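Local coordinates for Serine/threonine-protein kinase Tel1 (Chaetomium thermophilum, PDB 6SKY) that probably phosphorylates serine or threonine followed by glutamine in proteins of the DNA damage checkpoint, using ATP and magnesium, at residues C2691-A2696 against Y2937-Y2943; R2706-R2711 against V2930-L2936; R2788-V2792 against M2857-Q2861. One frame throughout, in Å; residues are numbered along the deposited sequence.

In the fold
All three contacts tie segments of the kinase region to later parts of the chain. Contacts 1 and 2 lie with their centres about 10 Å apart, because helices 2688-2697 and 2703-2714 follow each other and both receive the FATC end; Ile2695 CD1 reaches Tyr2710 CD2 at 3.9 Å. Contact 3 stands about 15 Å from contact 1 and 19 Å from contact 2, centre to centre, and Val2792 touches both, its CG1 packing on Tyr2937 and on Arg2706. Toward the active site, the side chain of Leu2860 in contact 3 comes within about 6 Å of the bound ATP analogue, and that of Arg2692 in contact 1 within about 7 Å.

Contact 1: C2691-A2696 against Y2937-Y2943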
loop_
_atom_site.group_PDB
_atom_site.type_symbol
_atom_site.label_atom_id
_atom_site.label_comp_id
_atom_site.label_asym_id
_atom_site.label_seq_id
_atom_site.Cartn_x
_atom_site.Cartn_y
_atom_site.Cartn_z
ATOM N N CYS A 2691 1.334 -34.259 37.630
ATOM C CA CYS A 2691 0.641 -33.159 36.968
ATOM C C CYS A 2691 -0.516 -33.670 36.124
ATOM O O CYS A 2691 -1.609 -33.090 36.141
ATOM C CB CYS A 2691 1.616 -32.369 36.099
ATOM S SG CYS A 2691 2.915 -31.515 36.984
ATOM N N ARG A 2692 -0.303 -34.760 35.386
ATOM C CA ARG A 2692 -1.377 -35.304 34.567
ATOM C C ARG A 2692 -2.548 -35.754 35.420
ATOM O O ARG A 2692 -3.706 -35.504 35.078
ATOM C CB ARG A 2692 -0.871 -36.464 33.719
ATOM C CG ARG A 2692 -1.981 -37.209 33.040
ATOM C CD ARG A 2692 -1.503 -38.063 31.900
ATOM N NE ARG A 2692 -2.639 -38.627 31.179
ATOM C CZ ARG A 2692 -2.558 -39.271 30.022
ATOM N NH1 ARG A 2692 -1.385 -39.445 29.431
ATOM N NH2 ARG A 2692 -3.654 -39.741 29.450
ATOM N N LYS A 2693 -2.271 -36.408 36.544
ATOM C CA LYS A 2693 -3.347 -36.892 37.398
ATOM C C LYS A 2693 -4.086 -35.746 38.071
ATOM O O LYS A 2693 -5.316 -35.777 38.183
ATOM C CB LYS A 2693 -2.788 -37.855 38.435
ATOM C CG LYS A 2693 -3.810 -38.411 39.381
ATOM C CD LYS A 2693 -3.150 -39.362 40.352
ATOM C CE LYS A 2693 -4.137 -39.920 41.358
ATOM N NZ LYS A 2693 -3.458 -40.839 42.310
ATOM N N GLU A 2694 -3.361 -34.728 38.537
ATOM C CA GLU A 2694 -4.027 -33.584 39.146
ATOM C C GLU A 2694 -4.890 -32.846 38.140
ATOM O O GLU A 2694 -5.938 -32.300 38.494
ATOM C CB GLU A 2694 -3.003 -32.641 39.767
ATOM C CG GLU A 2694 -2.881 -32.820 41.262
ATOM C CD GLU A 2694 -1.676 -32.124 41.848
ATOM O OE1 GLU A 2694 -1.582 -30.885 41.727
ATOM O OE2 GLU A 2694 -0.821 -32.822 42.433
ATOM N N ILE A 2695 -4.474 -32.813 36.879
ATOM C CA ILE A 2695 -5.310 -32.151 35.892
ATOM C C ILE A 2695 -6.500 -33.021 35.509
ATOM O O ILE A 2695 -7.591 -32.502 35.257
ATOM C CB ILE A 2695 -4.460 -31.749 34.677
ATOM C CG1 ILE A 2695 -3.765 -30.426 34.963
ATOM C CG2 ILE A 2695 -5.293 -31.630 33.430
ATOM C CD1 ILE A 2695 -2.952 -29.928 33.825
ATOM N N ALA A 2696 -6.335 -34.345 35.494
ATOM C CA ALA A 2696 -7.434 -35.220 35.103
ATOM C C ALA A 2696 -8.488 -35.337 36.192
ATOM O O ALA A 2696 -9.662 -35.563 35.889
ATOM C CB ALA A 2696 -6.909 -36.602 34.742
ATOM N N TYR A 2937 -7.708 -31.379 27.267
ATOM C CA TYR A 2937 -7.645 -32.740 27.773
ATOM C C TYR A 2937 -6.302 -33.003 28.439
ATOM O O TYR A 2937 -5.276 -32.444 28.056
ATOM C CB TYR A 2937 -7.875 -33.723 26.633
ATOM C CG TYR A 2937 -7.833 -35.165 27.039
ATOM C CD1 TYR A 2937 -8.654 -35.644 28.037
ATOM C CD2 TYR A 2937 -6.991 -36.054 26.405
ATOM C CE1 TYR A 2937 -8.621 -36.957 28.405
ATOM C CE2 TYR A 2937 -6.957 -37.367 26.764
ATOM C CZ TYR A 2937 -7.773 -37.813 27.767
ATOM O OH TYR A 2937 -7.736 -39.132 28.133
ATOM N N SER A 2938 -6.312 -33.870 29.451
ATOM C CA SER A 2938 -5.114 -34.082 30.253
ATOM C C SER A 2938 -4.032 -34.828 29.490
ATOM O O SER A 2938 -2.847 -34.672 29.797
ATOM C CB SER A 2938 -5.465 -34.837 31.524
ATOM O OG SER A 2938 -5.705 -36.198 31.247
ATOM N N GLY A 2939 -4.406 -35.653 28.513
ATOM C CA GLY A 2939 -3.414 -36.334 27.706
ATOM C C GLY A 2939 -2.707 -35.429 26.727
ATOM O O GLY A 2939 -1.616 -35.764 26.266
ATOM N N TRP A 2940 -3.332 -34.315 26.374
ATOM C CA TRP A 2940 -2.724 -33.182 25.686
ATOM C C TRP A 2940 -1.981 -32.415 26.759
ATOM O O TRP A 2940 -2.546 -31.555 27.426
ATOM C CB TRP A 2940 -3.812 -32.331 25.050
ATOM C CG TRP A 2940 -3.469 -31.498 23.871
ATOM C CD1 TRP A 2940 -3.779 -31.764 22.585
ATOM C CD2 TRP A 2940 -2.821 -30.227 23.871
ATOM N NE1 TRP A 2940 -3.349 -30.758 21.775
ATOM C CE2 TRP A 2940 -2.756 -29.796 22.545
ATOM C CE3 TRP A 2940 -2.279 -29.416 24.864
ATOM C CZ2 TRP A 2940 -2.170 -28.598 22.185
ATOM C CZ3 TRP A 2940 -1.701 -28.232 24.503
ATOM C CH2 TRP A 2940 -1.649 -27.834 23.178
ATOM N N ALA A 2941 -0.712 -32.737 26.965
ATOM C CA ALA A 2941 -0.047 -32.244 28.163
ATOM C C ALA A 2941 0.202 -30.749 28.081
ATOM O O ALA A 2941 1.245 -30.314 27.594
ATOM C CB ALA A 2941 1.271 -32.979 28.376
ATOM N N ALA A 2942 -0.738 -29.951 28.575
ATOM C CA ALA A 2942 -0.617 -28.510 28.436
ATOM C C ALA A 2942 0.266 -27.910 29.512
ATOM O O ALA A 2942 0.884 -26.866 29.286
ATOM C CB ALA A 2942 -1.995 -27.864 28.468
ATOM N N TYR A 2943 0.321 -28.538 30.684
ATOM C CA TYR A 2943 1.242 -28.097 31.724
ATOM C C TYR A 2943 2.677 -28.151 31.233
ATOM O O TYR A 2943 3.495 -27.299 31.590
ATOM C CB TYR A 2943 1.071 -28.960 32.968
ATOM C CG TYR A 2943 1.175 -30.429 32.681
ATOM C CD1 TYR A 2943 2.381 -31.080 32.757
ATOM C CD2 TYR A 2943 0.066 -31.160 32.313
ATOM C CE1 TYR A 2943 2.486 -32.406 32.478
ATOM C CE2 TYR A 2943 0.161 -32.494 32.033
ATOM C CZ TYR A 2943 1.376 -33.111 32.120
ATOM O OH TYR A 2943 1.488 -34.447 31.845
#
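Cys2691 sets its CB over one face of the Tyr2943 ring, 3.8 Å from the ring centroid and only 16° off the normal, a CH-pi contact. Its SG stands obliquely to the same ring, 4.9 Å from the centroid of Tyr2943, in a sulfur-aromatic contact. The ring is presented to the helix by a chi1 of 53°, which places CG of Tyr2943 between its own backbone N and carbonyl carbon. One residue on, the CB of Arg2692 touches the phenol oxygen, OH of Tyr2943, at 3.6 Å. From there the arginine leaves the helix with CG anti to the backbone N (chi1 170°) and runs on extended, which carries its guanidinium past Ser2938 and lays one of its faces on Gly2939, whose CA lies 3.8 Å above the centre of the plane.

These residues of helix 2688-2697, in the kinase domain, thus meet the C-terminal end of the FATC domain, the short segment that closes PI3-kinase-related kinases; here it makes a type I turn from Tyr2937 to Trp2940 before reaching Tyr2943, the penultimate residue of the chain. Tyr2943 is further held by its carbonyl oxygen, which accepts a hydrogen bond from NH2 of Arg2802, and by edge-to-face packing with Phe2717.

Farther along the helix, Ile2695 uses both branches. Its CD1 approaches CD2 of Tyr2943 at 3.6 Å, the two side chains crossing at a slant, while its CG2 meets CB of Ser2938 at 3.7 Å. The same CD1 also reaches the next helix, 2703-2714. Ala2696 then closes the row, its methyl CB lying 3.7 Å from OG of Ser2938.

Contact 2: R2706-R2711 against V2930-L2936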
loop_
_atom_site.group_PDB
_atom_site.type_symbol
_atom_site.label_atom_id
_atom_site.label_comp_id
_atom_site.label_asym_id
_atom_site.label_seq_id
_atom_site.Cartn_x
_atom_site.Cartn_y
_atom_site.Cartn_z
ATOM N N ARG A 2706 -11.002 -25.684 37.416
ATOM C CA ARG A 2706 -10.024 -26.197 36.466
ATOM C C ARG A 2706 -8.879 -25.220 36.272
ATOM O O ARG A 2706 -7.711 -25.618 36.277
ATOM C CB ARG A 2706 -10.699 -26.501 35.135
ATOM C CG ARG A 2706 -11.713 -27.594 35.224
ATOM C CD ARG A 2706 -12.332 -27.891 33.892
ATOM N NE ARG A 2706 -11.475 -28.730 33.076
ATOM C CZ ARG A 2706 -11.796 -29.164 31.865
ATOM N NH1 ARG A 2706 -10.954 -29.928 31.185
ATOM N NH2 ARG A 2706 -12.960 -28.832 31.336
ATOM N N ILE A 2707 -9.186 -23.933 36.119
ATOM C CA ILE A 2707 -8.132 -22.948 35.919
ATOM C C ILE A 2707 -7.289 -22.794 37.176
ATOM O O ILE A 2707 -6.069 -22.615 37.100
ATOM C CB ILE A 2707 -8.730 -21.609 35.466
ATOM C CG1 ILE A 2707 -9.409 -21.770 34.116
ATOM C CG2 ILE A 2707 -7.657 -20.588 35.332
ATOM C CD1 ILE A 2707 -9.855 -20.479 33.506
ATOM N N ALA A 2708 -7.909 -22.876 38.351
ATOM C CA ALA A 2708 -7.135 -22.781 39.582
ATOM C C ALA A 2708 -6.182 -23.957 39.732
ATOM O O ALA A 2708 -5.018 -23.775 40.108
ATOM C CB ALA A 2708 -8.071 -22.696 40.779
ATOM N N VAL A 2709 -6.652 -25.168 39.434
ATOM C CA VAL A 2709 -5.791 -26.343 39.514
ATOM C C VAL A 2709 -4.668 -26.253 38.493
ATOM O O VAL A 2709 -3.526 -26.635 38.768
ATOM C CB VAL A 2709 -6.621 -27.622 39.328
ATOM C CG1 VAL A 2709 -5.723 -28.803 39.100
ATOM C CG2 VAL A 2709 -7.474 -27.853 40.542
ATOM N N TYR A 2710 -4.965 -25.726 37.308
ATOM C CA TYR A 2710 -3.933 -25.607 36.289
ATOM C C TYR A 2710 -2.859 -24.610 36.696
ATOM O O TYR A 2710 -1.667 -24.862 36.495
ATOM C CB TYR A 2710 -4.561 -25.211 34.964
ATOM C CG TYR A 2710 -3.563 -25.011 33.869
ATOM C CD1 TYR A 2710 -3.200 -23.745 33.469
ATOM C CD2 TYR A 2710 -2.981 -26.086 33.235
ATOM C CE1 TYR A 2710 -2.295 -23.557 32.481
ATOM C CE2 TYR A 2710 -2.075 -25.903 32.244
ATOM C CZ TYR A 2710 -1.735 -24.636 31.872
ATOM O OH TYR A 2710 -0.823 -24.429 30.877
ATOM N N ARG A 2711 -3.252 -23.466 37.257
ATOM C CA ARG A 2711 -2.252 -22.520 37.736
ATOM C C ARG A 2711 -1.416 -23.126 38.850
ATOM O O ARG A 2711 -0.191 -22.961 38.881
ATOM C CB ARG A 2711 -2.914 -21.239 38.219
ATOM C CG ARG A 2711 -3.507 -20.402 37.132
ATOM C CD ARG A 2711 -4.004 -19.105 37.704
ATOM N NE ARG A 2711 -4.898 -18.409 36.793
ATOM C CZ ARG A 2711 -4.499 -17.506 35.909
ATOM N NH1 ARG A 2711 -5.381 -16.918 35.119
ATOM N NH2 ARG A 2711 -3.216 -17.194 35.817
ATOM N N VAL A 2930 -4.010 -18.941 29.365
ATOM C CA VAL A 2930 -4.164 -19.883 30.467
ATOM C C VAL A 2930 -5.607 -20.348 30.591
ATOM O O VAL A 2930 -5.870 -21.454 31.067
ATOM C CB VAL A 2930 -3.655 -19.249 31.772
ATOM C CG1 VAL A 2930 -3.984 -20.118 32.961
ATOM C CG2 VAL A 2930 -2.167 -19.036 31.692
ATOM N N SER A 2931 -6.564 -19.539 30.154
ATOM C CA SER A 2931 -7.950 -19.966 30.202
ATOM C C SER A 2931 -8.314 -20.908 29.067
ATOM O O SER A 2931 -9.362 -21.553 29.131
ATOM C CB SER A 2931 -8.871 -18.754 30.175
ATOM O OG SER A 2931 -8.886 -18.154 28.898
ATOM N N ASN A 2932 -7.489 -20.992 28.029
ATOM C CA ASN A 2932 -7.682 -21.979 26.977
ATOM C C ASN A 2932 -6.895 -23.246 27.226
ATOM O O ASN A 2932 -7.345 -24.328 26.854
ATOM C CB ASN A 2932 -7.264 -21.414 25.623
ATOM C CG ASN A 2932 -8.124 -20.280 25.186
ATOM O OD1 ASN A 2932 -8.996 -19.834 25.919
ATOM N ND2 ASN A 2932 -7.886 -19.794 23.984
ATOM N N LEU A 2933 -5.724 -23.128 27.840
ATOM C CA LEU A 2933 -4.897 -24.285 28.120
ATOM C C LEU A 2933 -5.366 -25.054 29.338
ATOM O O LEU A 2933 -4.997 -26.218 29.494
ATOM C CB LEU A 2933 -3.446 -23.852 28.313
ATOM C CG LEU A 2933 -2.711 -23.292 27.101
ATOM C CD1 LEU A 2933 -1.356 -22.830 27.515
ATOM C CD2 LEU A 2933 -2.581 -24.334 26.032
ATOM N N ALA A 2934 -6.168 -24.442 30.199
ATOM C CA ALA A 2934 -6.588 -25.109 31.418
ATOM C C ALA A 2934 -7.736 -26.072 31.197
ATOM O O ALA A 2934 -7.949 -26.956 32.029
ATOM C CB ALA A 2934 -6.991 -24.080 32.464
ATOM N N VAL A 2935 -8.472 -25.927 30.105
ATOM C CA VAL A 2935 -9.619 -26.765 29.807
ATOM C C VAL A 2935 -9.318 -27.744 28.674
ATOM O O VAL A 2935 -10.231 -28.299 28.077
ATOM C CB VAL A 2935 -10.856 -25.914 29.495
ATOM C CG1 VAL A 2935 -11.197 -25.060 30.678
ATOM C CG2 VAL A 2935 -10.597 -25.053 28.300
ATOM N N LEU A 2936 -8.048 -27.962 28.369
ATOM C CA LEU A 2936 -7.672 -28.973 27.403
ATOM C C LEU A 2936 -7.588 -30.334 28.077
ATOM O O LEU A 2936 -7.427 -30.443 29.291
ATOM C CB LEU A 2936 -6.338 -28.628 26.747
ATOM C CG LEU A 2936 -6.340 -27.489 25.738
ATOM C CD1 LEU A 2936 -4.947 -27.183 25.315
ATOM C CD2 LEU A 2936 -7.151 -27.859 24.548
#
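Tyr2710 and Ala2934 form the centre of the packing of the FATC domain on helix 2703-2714 of the kinase domain, which receives the short helix 2930-2933 and the turn that follows it. The backbones come closest at Ile2707 and Ala2934, 5.2 Å between their CA atoms. The tyrosine's chi1 of 178°, CG anti to the backbone N, brings the ring alongside Ala2934. Its CB starts the contact, 3.7 Å from CB of Ala2934. Next, CG rests on the same methyl and on CA of Ala2934; the latter lies over the ring face, 4.2 Å from the Tyr2710 centroid and 23° off the normal, a CH-pi contact. CD1 and CE1 turn their edge to Val2930, whose CG1 lies near the ring plane, 3.7 Å from CD1 of Tyr2710. CE2 passes beneath the carbonyl oxygen of Leu2933, which stands over the same face as the alanine CA. At the tip, OH touches CB of Leu2933 at 3.7 Å and makes a weak hydrogen bond with the carbonyl oxygen of Ala2942.

Without the ring, as with an alanine at Tyr2710, the space between Val2930, Leu2933 and Ala2934 is likely to be left unfilled, and the Ala2942 carbonyl would probably lose its weak bond.

Other residues of helix 2703-2714 extend the interface. Ile2707 packs its CG1 on CB of Ala2934 and extends CD1 to the backbone of Ser2931. Arg2711, at the exposed margin, spreads its guanidinium flat against Val2930, with CG1 of Val2930 over its centre. At the opposite end of the segment Arg2706 bends at chi3 (80°), which lays a face of its guanidinium on Val2935, CZ of Arg2706 lying 3.8 Å from the valine CA.

Contact 3: R2788-V2792 against M2857-Q2861; sequences RVLPV and MAKLQ. Residues 2857, 2858, 2859, 2860, 2861 of segment 2857-2861 come from a tag, linker or insertion.
Leu2790 is the apolar centre, its CD2 lying 4.0 Å from CE of Met2857 and, more loosely, 4.5 Å from CD1 of Leu2860. The leucine and methionine side chains run past each other in opposite directions, the methionine bent at chi3 (-73°) so that its methyl turns toward the loop. Pro2791 CD adds to this patch through CG of Met2857. CD1 of Leu2790 then borders the amide of Gln2861, where the contact becomes polar. That amide grips the backbone of Val2792 twice: NE2 of Gln2861 donates to O of Val2792 at 2.9 Å, nearly straight at 177°, and OE1 of Gln2861 accepts from N of Val2792 at 3.2 Å. The two bonds should fix which way round the amide lies. Residues 2857-2861 come from an insertion into the natural sequence, so this pairing describes the deposited construct. The loop 2788-2792, part of the activation loop that follows the magnesium ligand Asp2779, lies between strand 2775-2777 and helix 2802-2806. It packs against the end of helix 2854-2860, while Pro2791 also touches Trp2355 on helix 2348-2387 of the second subunit.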
loop_
_atom_site.group_PDB
_atom_site.type_symbol
_atom_site.label_atom_id
_atom_site.label_comp_id
_atom_site.label_asym_id
_atom_site.label_seq_id
_atom_site.Cartn_x
_atom_site.Cartn_y
_atom_site.Cartn_z
ATOM N N ARG A 2788 -12.166 -30.169 17.662
ATOM C CA ARG A 2788 -13.039 -29.459 18.582
ATOM C C ARG A 2788 -14.431 -30.060 18.635
ATOM O O ARG A 2788 -15.337 -29.451 19.206
ATOM C CB ARG A 2788 -13.107 -27.979 18.223
ATOM C CG ARG A 2788 -13.306 -27.680 16.770
ATOM C CD ARG A 2788 -13.120 -26.204 16.542
ATOM N NE ARG A 2788 -11.731 -25.816 16.741
ATOM C CZ ARG A 2788 -11.343 -24.628 17.188
ATOM N NH1 ARG A 2788 -10.052 -24.364 17.332
ATOM N NH2 ARG A 2788 -12.245 -23.710 17.507
ATOM N N VAL A 2789 -14.611 -31.248 18.058
ATOM C CA VAL A 2789 -15.838 -32.022 18.195
ATOM C C VAL A 2789 -15.697 -33.138 19.223
ATOM O O VAL A 2789 -16.704 -33.752 19.602
ATOM C CB VAL A 2789 -16.266 -32.584 16.822
ATOM C CG1 VAL A 2789 -17.660 -33.145 16.860
ATOM C CG2 VAL A 2789 -16.194 -31.498 15.789
ATOM N N LEU A 2790 -14.496 -33.392 19.715
ATOM C CA LEU A 2790 -14.236 -34.437 20.695
ATOM C C LEU A 2790 -14.991 -34.167 21.992
ATOM O O LEU A 2790 -15.550 -33.079 22.161
ATOM C CB LEU A 2790 -12.733 -34.534 20.951
ATOM C CG LEU A 2790 -11.869 -34.684 19.704
ATOM C CD1 LEU A 2790 -10.410 -34.716 20.073
ATOM C CD2 LEU A 2790 -12.249 -35.928 18.944
ATOM N N PRO A 2791 -15.056 -35.132 22.915
ATOM C CA PRO A 2791 -15.715 -34.860 24.204
ATOM C C PRO A 2791 -15.096 -33.713 24.985
ATOM O O PRO A 2791 -15.820 -32.825 25.450
ATOM C CB PRO A 2791 -15.575 -36.194 24.937
ATOM C CG PRO A 2791 -15.559 -37.186 23.867
ATOM C CD PRO A 2791 -14.818 -36.571 22.728
ATOM N N VAL A 2792 -13.779 -33.716 25.169
ATOM C CA VAL A 2792 -13.071 -32.577 25.746
ATOM C C VAL A 2792 -12.375 -31.854 24.603
ATOM O O VAL A 2792 -11.272 -32.250 24.209
ATOM C CB VAL A 2792 -12.070 -33.019 26.818
ATOM C CG1 VAL A 2792 -11.678 -31.851 27.676
ATOM C CG2 VAL A 2792 -12.657 -34.114 27.658
ATOM N N MET A 2857 -12.495 -41.675 17.468
ATOM C CA MET A 2857 -12.857 -40.731 18.518
ATOM C C MET A 2857 -12.770 -41.374 19.895
ATOM O O MET A 2857 -12.432 -40.702 20.875
ATOM C CB MET A 2857 -14.255 -40.174 18.267
ATOM C CG MET A 2857 -14.749 -39.256 19.355
ATOM S SD MET A 2857 -16.318 -38.471 18.964
ATOM C CE MET A 2857 -15.797 -37.297 17.727
ATOM N N ALA A 2858 -13.064 -42.668 19.994
ATOM C CA ALA A 2858 -12.847 -43.384 21.243
ATOM C C ALA A 2858 -11.396 -43.795 21.423
ATOM O O ALA A 2858 -10.950 -43.980 22.558
ATOM C CB ALA A 2858 -13.746 -44.616 21.307
ATOM N N LYS A 2859 -10.654 -43.941 20.332
ATOM C CA LYS A 2859 -9.230 -44.224 20.433
ATOM C C LYS A 2859 -8.401 -42.996 20.796
ATOM O O LYS A 2859 -7.218 -43.143 21.115
ATOM C CB LYS A 2859 -8.729 -44.815 19.114
ATOM C CG LYS A 2859 -7.422 -45.581 19.212
ATOM C CD LYS A 2859 -7.109 -46.304 17.907
ATOM C CE LYS A 2859 -5.822 -47.106 18.017
ATOM N NZ LYS A 2859 -5.499 -47.814 16.748
ATOM N N LEU A 2860 -8.984 -41.798 20.758
ATOM C CA LEU A 2860 -8.243 -40.563 20.995
ATOM C C LEU A 2860 -8.362 -40.036 22.417
ATOM O O LEU A 2860 -7.387 -39.495 22.942
ATOM C CB LEU A 2860 -8.700 -39.469 20.027
ATOM C CG LEU A 2860 -8.178 -39.534 18.594
ATOM C CD1 LEU A 2860 -8.709 -38.383 17.785
ATOM C CD2 LEU A 2860 -6.670 -39.533 18.578
ATOM N N GLN A 2861 -9.521 -40.157 23.055
ATOM C CA GLN A 2861 -9.742 -39.557 24.368
ATOM C C GLN A 2861 -10.314 -40.566 25.348
ATOM O O GLN A 2861 -11.292 -40.303 26.048
ATOM C CB GLN A 2861 -10.651 -38.345 24.271
ATOM C CG GLN A 2861 -10.012 -37.182 23.584
ATOM C CD GLN A 2861 -10.576 -35.883 24.045
ATOM O OE1 GLN A 2861 -11.359 -35.835 24.983
ATOM N NE2 GLN A 2861 -10.189 -34.809 23.384
#